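Side-chain contacts in GNAT family acetyltransferase (Mycobacterium smegmatis, PDB 6C30), which probably transfers the acetyl group of acetyl-CoA to an amino group of a protein substrate, as a RimJ-type N-acetyltransferase of the GNAT family: residues A8-P11 with G12-T16; A153-R156 with P157-P161. One frame throughout, in Å; residues are numbered along the deposited sequence.

In the fold
In series along one chain, the two contacts show how short local turns can start and reconnect the strands of a GNAT fold. Interaction 1 comes first, closing a tight turn between His10 and Trp13 in the loop that leads into strand 17-22, with the second subunit packed nearby. The chain then lays down five strands and several helices before interaction 2, where strand 150-155 ends and turns at 156-159 into helix 160-169. Neither contact nests in or crosses the other: interaction 1 is complete long before interaction 2 opens. Their centres are about 29 Å apart, on opposite sides of the chain's centre, and their nearest atoms stay about 18 Å from each other.

Interaction 1: A8-P11 with G12-T16; sequences AVHP and GWPDT
His10 and Trp13 meet across a type II beta turn in the loop that leads into strand 17-22, a local contact at the surface of the subunit. The turn is closed by its backbone bond, Trp13 N to His10 O at 3.2 Å, and Gly12, at its third position, takes the positive phi of 80° expected there. A side chain adds a second bond: His10 ND1 donates to Trp13 O at 2.7 Å. Both bonds are bent. The oxygen lies at the edge of the imidazole, close to its plane, whereas ND1 stands above the plane of the Trp13 carbonyl. His10 CG sits between its own backbone N and carbonyl carbon (chi1 49°), which folds the ring back over the turn. Trp13 turns an edge toward the face of this imidazole in an offset edge-to-face pair, the planes 81° apart and Trp13 CD1 4.1 Å from His10 ND1. The peptide between Trp13 and Pro14 is cis, and Pro14 CB rests 4.0 Å above the centre of one indole face. Farther along, the indole reaches Phe90 edge to face, and Ala219 of the second subunit packs against both His10 and Trp13. His10 thus holds the backbone of Trp13 twice, accepting from its N and donating to its O. The second bond needs the proton on ND1 and probably limits rotation of the imidazole.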
ATOM      1  N   ALA A   8      -0.725 -13.318 -20.516  1.00 44.28           N
ATOM      2  CA  ALA A   8      -1.015 -13.137 -21.928  1.00 42.48           C
ATOM      3  C   ALA A   8      -2.384 -12.483 -22.046  1.00 32.25           C
ATOM      4  O   ALA A   8      -2.577 -11.547 -22.822  1.00 37.80           O
ATOM      5  CB  ALA A   8      -0.978 -14.468 -22.669  1.00 42.60           C
ATOM      6  N   VAL A   9      -3.323 -12.979 -21.244  1.00 30.03           N
ATOM      7  CA  VAL A   9      -4.707 -12.532 -21.286  1.00 27.81           C
ATOM      8  C   VAL A   9      -4.879 -11.170 -20.622  1.00 23.10           C
ATOM      9  O   VAL A   9      -5.615 -10.319 -21.120  1.00 26.25           O
ATOM     10  CB  VAL A   9      -5.644 -13.551 -20.596  1.00 30.12           C
ATOM     11  CG1 VAL A   9      -7.090 -13.073 -20.642  1.00 28.86           C
ATOM     12  CG2 VAL A   9      -5.509 -14.922 -21.248  1.00 35.64           C
ATOM     13  N   HIS A  10      -4.196 -10.958 -19.499  1.00 22.18           N
ATOM     14  CA  HIS A  10      -4.357  -9.703 -18.772  1.00 20.03           C
ATOM     15  C   HIS A  10      -3.030  -9.092 -18.331  1.00 16.94           C
ATOM     16  O   HIS A  10      -2.730  -9.024 -17.143  1.00 18.90           O
ATOM     17  CB  HIS A  10      -5.298  -9.898 -17.568  1.00 18.54           C
ATOM     18  CG  HIS A  10      -4.970 -11.073 -16.693  1.00 20.12           C
ATOM     19  ND1 HIS A  10      -4.009 -11.028 -15.705  1.00 18.26           N
ATOM     20  CD2 HIS A  10      -5.520 -12.310 -16.623  1.00 18.94           C
ATOM     21  CE1 HIS A  10      -3.963 -12.192 -15.082  1.00 21.87           C
ATOM     22  NE2 HIS A  10      -4.869 -12.989 -15.619  1.00 21.90           N
ATOM     23  N   PRO A  11      -2.239  -8.602 -19.298  1.00 18.22           N
ATOM     24  CA  PRO A  11      -0.946  -7.998 -18.966  1.00 20.05           C
ATOM     25  C   PRO A  11      -1.096  -6.813 -18.009  1.00 17.80           C
ATOM     26  O   PRO A  11      -2.008  -6.004 -18.175  1.00 16.99           O
ATOM     27  CB  PRO A  11      -0.412  -7.536 -20.329  1.00 20.47           C
ATOM     28  CG  PRO A  11      -1.634  -7.392 -21.183  1.00 20.00           C
ATOM     29  CD  PRO A  11      -2.557  -8.475 -20.733  1.00 19.87           C
ATOM     30  N   GLY A  12      -0.221  -6.725 -17.015  1.00 18.17           N
ATOM     31  CA  GLY A  12      -0.247  -5.611 -16.088  1.00 17.39           C
ATOM     32  C   GLY A  12      -1.301  -5.746 -15.004  1.00 15.34           C
ATOM     33  O   GLY A  12      -1.518  -4.811 -14.244  1.00 16.28           O
ATOM     34  N   TRP A  13      -1.933  -6.913 -14.921  1.00 15.20           N
ATOM     35  CA  TRP A  13      -2.959  -7.167 -13.903  1.00 16.11           C
ATOM     36  C   TRP A  13      -2.794  -8.551 -13.276  1.00 18.10           C
ATOM     37  O   TRP A  13      -2.556  -9.523 -13.991  1.00 18.53           O
ATOM     38  CB  TRP A  13      -4.364  -7.052 -14.501  1.00 15.32           C
ATOM     39  CG  TRP A  13      -5.418  -7.285 -13.463  1.00 14.86           C
ATOM     40  CD1 TRP A  13      -6.060  -8.455 -13.185  1.00 14.39           C
ATOM     41  CD2 TRP A  13      -5.912  -6.323 -12.531  1.00 14.22           C
ATOM     42  NE1 TRP A  13      -6.932  -8.280 -12.135  1.00 14.95           N
ATOM     43  CE2 TRP A  13      -6.866  -6.974 -11.722  1.00 14.44           C
ATOM     44  CE3 TRP A  13      -5.642  -4.967 -12.308  1.00 15.05           C
ATOM     45  CZ2 TRP A  13      -7.563  -6.310 -10.711  1.00 14.23           C
ATOM     46  CZ3 TRP A  13      -6.332  -4.309 -11.296  1.00 14.47           C
ATOM     47  CH2 TRP A  13      -7.277  -4.983 -10.513  1.00 14.81           C
ATOM     48  N   PRO A  14      -2.929  -8.657 -11.944  1.00 16.27           N
ATOM     49  CA  PRO A  14      -3.031  -7.552 -10.987  1.00 16.40           C
ATOM     50  C   PRO A  14      -1.665  -6.935 -10.730  1.00 17.98           C
ATOM     51  O   PRO A  14      -0.640  -7.578 -10.955  1.00 17.50           O
ATOM     52  CB  PRO A  14      -3.594  -8.219  -9.725  1.00 16.69           C
ATOM     53  CG  PRO A  14      -3.195  -9.642  -9.831  1.00 19.82           C
ATOM     54  CD  PRO A  14      -3.087  -9.973 -11.292  1.00 17.88           C
ATOM     55  N   ASP A  15      -1.651  -5.690 -10.275  1.00 14.76           N
ATOM     56  CA  ASP A  15      -0.404  -4.997  -9.980  1.00 15.00           C
ATOM     57  C   ASP A  15      -0.729  -3.813  -9.095  1.00 14.25           C
ATOM     58  O   ASP A  15      -1.905  -3.450  -8.940  1.00 14.14           O
ATOM     59  CB  ASP A  15       0.291  -4.539 -11.272  1.00 16.57           C
ATOM     60  CG  ASP A  15       1.798  -4.396 -11.119  1.00 19.17           C
ATOM     61  OD1 ASP A  15       2.312  -4.526  -9.988  1.00 18.11           O
ATOM     62  OD2 ASP A  15       2.471  -4.135 -12.144  1.00 21.19           O
ATOM     63  N   THR A  16       0.309  -3.218  -8.517  1.00 16.18           N
ATOM     64  CA  THR A  16       0.186  -1.924  -7.871  1.00 16.14           C
ATOM     65  C   THR A  16       0.924  -0.891  -8.714  1.00 17.68           C
ATOM     66  O   THR A  16       1.736  -1.239  -9.575  1.00 17.67           O
ATOM     67  CB  THR A  16       0.750  -1.940  -6.451  1.00 17.31           C
ATOM     68  OG1 THR A  16       2.165  -2.163  -6.496  1.00 18.28           O
ATOM     69  CG2 THR A  16       0.115  -3.052  -5.627  1.00 19.39           C
TER

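Interaction 2: A153-R156 with P157-P161; sequences ATVR and PENTP
Arg156 NE gives its hydrogen bond to a water at 2.9 Å, and Glu158 OE1 lies beside that water, 3.6 Å from NE in a long salt bridge. The same water donates to Glu158 OE1 at 2.8 Å, so it bridges the charged pair and probably helps to hold the carboxylate near the guanidinium. Both residues belong to the type I beta turn from Arg156 to Asn159, which carries the chain from strand 150-155 into helix 160-169, a beta-to-alpha connection of the GNAT fold. The turn closes through Asn159 N to Arg156 O at 2.9 Å, the donor standing above the carbonyl plane. Bent at chi2 (85°), the Glu158 chain curls back until OE1 also comes within 3.5 Å of Arg156 CB. Carboxylate and guanidinium are not laid flat against each other, since their planes are 62° apart; Arg156, itself bent at chi3, continues past Glu158 to give NH1 a weak bond to Pro53 O. At the N-terminal end of the helix, Asn159 is the N-cap: its CG is anti to the backbone N (chi1 -166°), and OD1 accepts from Ser162 N, while ND2 and Arg156 N both donate to a second water. The strand end also meets this cap residue through carbon. Val155, buried and touching Ser162, Arg163 and Leu166 of the helix, crosses the Asn159 side chain at about a right angle, with Val155 CG2 3.8 Å from Asn159 CB.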
ATOM      1  N   ALA A 153     -10.626   9.282 -22.563  1.00 12.31           N
ATOM      2  CA  ALA A 153     -11.583   9.523 -21.482  1.00 12.17           C
ATOM      3  C   ALA A 153     -12.736  10.345 -22.016  1.00 12.54           C
ATOM      4  O   ALA A 153     -12.603  11.045 -23.032  1.00 12.78           O
ATOM      5  CB  ALA A 153     -10.928  10.238 -20.304  1.00 13.32           C
ATOM      6  N   THR A 154     -13.885  10.237 -21.356  1.00 12.84           N
ATOM      7  CA  THR A 154     -15.044  11.040 -21.728  1.00 12.89           C
ATOM      8  C   THR A 154     -15.468  11.901 -20.545  1.00 13.43           C
ATOM      9  O   THR A 154     -15.371  11.491 -19.378  1.00 16.23           O
ATOM     10  CB  THR A 154     -16.222  10.165 -22.221  1.00 13.54           C
ATOM     11  OG1 THR A 154     -16.513   9.159 -21.242  1.00 15.85           O
ATOM     12  CG2 THR A 154     -15.856   9.490 -23.529  1.00 14.70           C
ATOM     13  N   VAL A 155     -15.906  13.117 -20.841  1.00 12.21           N
ATOM     14  CA  VAL A 155     -16.213  14.075 -19.792  1.00 13.86           C
ATOM     15  C   VAL A 155     -17.246  15.061 -20.326  1.00 13.42           C
ATOM     16  O   VAL A 155     -17.131  15.515 -21.459  1.00 13.97           O
ATOM     17  CB  VAL A 155     -14.918  14.797 -19.315  1.00 14.20           C
ATOM     18  CG1 VAL A 155     -14.172  15.448 -20.481  1.00 15.59           C
ATOM     19  CG2 VAL A 155     -15.234  15.812 -18.227  1.00 14.93           C
ATOM     20  N   ARG A 156     -18.278  15.357 -19.544  1.00 13.38           N
ATOM     21  CA  ARG A 156     -19.270  16.327 -19.987  1.00 13.01           C
ATOM     22  C   ARG A 156     -18.635  17.708 -20.130  1.00 14.38           C
ATOM     23  O   ARG A 156     -17.787  18.093 -19.311  1.00 14.54           O
ATOM     24  CB  ARG A 156     -20.459  16.371 -19.019  1.00 13.59           C
ATOM     25  CG  ARG A 156     -21.369  15.146 -19.137  1.00 14.27           C
ATOM     26  CD  ARG A 156     -22.531  15.196 -18.148  1.00 13.86           C
ATOM     27  NE  ARG A 156     -23.441  16.297 -18.451  1.00 13.40           N
ATOM     28  CZ  ARG A 156     -24.412  16.710 -17.643  1.00 16.79           C
ATOM     29  NH1 ARG A 156     -24.597  16.122 -16.466  1.00 15.59           N
ATOM     30  NH2 ARG A 156     -25.190  17.723 -18.011  1.00 18.40           N
ATOM     31  N   PRO A 157     -19.033  18.458 -21.173  1.00 14.05           N
ATOM     32  CA  PRO A 157     -18.521  19.823 -21.319  1.00 14.47           C
ATOM     33  C   PRO A 157     -18.767  20.646 -20.063  1.00 14.47           C
ATOM     34  O   PRO A 157     -17.961  21.517 -19.752  1.00 17.24           O
ATOM     35  CB  PRO A 157     -19.322  20.383 -22.498  1.00 15.04           C
ATOM     36  CG  PRO A 157     -19.717  19.182 -23.297  1.00 17.12           C
ATOM     37  CD  PRO A 157     -19.892  18.056 -22.304  1.00 14.43           C
ATOM     38  N   GLU A 158     -19.850  20.350 -19.352  1.00 14.23           N
ATOM     39  CA  GLU A 158     -20.224  21.095 -18.146  1.00 14.68           C
ATOM     40  C   GLU A 158     -19.352  20.770 -16.934  1.00 17.56           C
ATOM     41  O   GLU A 158     -19.368  21.493 -15.938  1.00 16.76           O
ATOM     42  CB  GLU A 158     -21.698  20.824 -17.798  1.00 15.53           C
ATOM     43  CG  GLU A 158     -22.699  21.273 -18.864  1.00 16.82           C
ATOM     44  CD  GLU A 158     -22.935  20.254 -19.972  1.00 21.79           C
ATOM     45  OE1 GLU A 158     -22.220  19.228 -20.054  1.00 17.78           O
ATOM     46  OE2 GLU A 158     -23.850  20.498 -20.785  1.00 24.95           O
ATOM     47  N   ASN A 159     -18.593  19.682 -17.016  1.00 15.72           N
ATOM     48  CA  ASN A 159     -17.785  19.237 -15.889  1.00 15.57           C
ATOM     49  C   ASN A 159     -16.440  19.951 -15.895  1.00 16.92           C
ATOM     50  O   ASN A 159     -15.404  19.384 -16.251  1.00 16.09           O
ATOM     51  CB  ASN A 159     -17.608  17.718 -15.945  1.00 15.11           C
ATOM     52  CG  ASN A 159     -17.070  17.143 -14.657  1.00 15.71           C
ATOM     53  OD1 ASN A 159     -16.479  17.854 -13.833  1.00 16.49           O
ATOM     54  ND2 ASN A 159     -17.251  15.831 -14.484  1.00 16.67           N
ATOM     55  N   THR A 160     -16.464  21.217 -15.501  1.00 17.09           N
ATOM     56  CA  THR A 160     -15.270  22.052 -15.574  1.00 18.56           C
ATOM     57  C   THR A 160     -14.072  21.506 -14.772  1.00 14.93           C
ATOM     58  O   THR A 160     -12.962  21.481 -15.289  1.00 18.25           O
ATOM     59  CB  THR A 160     -15.596  23.498 -15.117  1.00 18.94           C
ATOM     60  OG1 THR A 160     -16.694  23.994 -15.893  1.00 26.42           O
ATOM     61  CG2 THR A 160     -14.396  24.407 -15.321  1.00 29.71           C
ATOM     62  N   PRO A 161     -14.290  21.038 -13.528  1.00 17.91           N
ATOM     63  CA  PRO A 161     -13.105  20.538 -12.813  1.00 17.13           C
ATOM     64  C   PRO A 161     -12.461  19.317 -13.465  1.00 15.93           C
ATOM     65  O   PRO A 161     -11.237  19.208 -13.484  1.00 15.68           O
ATOM     66  CB  PRO A 161     -13.660  20.174 -11.432  1.00 16.94           C
ATOM     67  CG  PRO A 161     -14.893  21.015 -11.288  1.00 18.87           C
ATOM     68  CD  PRO A 161     -15.483  21.045 -12.663  1.00 17.97           C
TER
HETATM   69  O   HOH W   1     -18.427  14.218 -16.829  1.00 13.86           O
HETATM   70  O   HOH W   2     -23.457  17.085 -21.284  1.00 14.51           O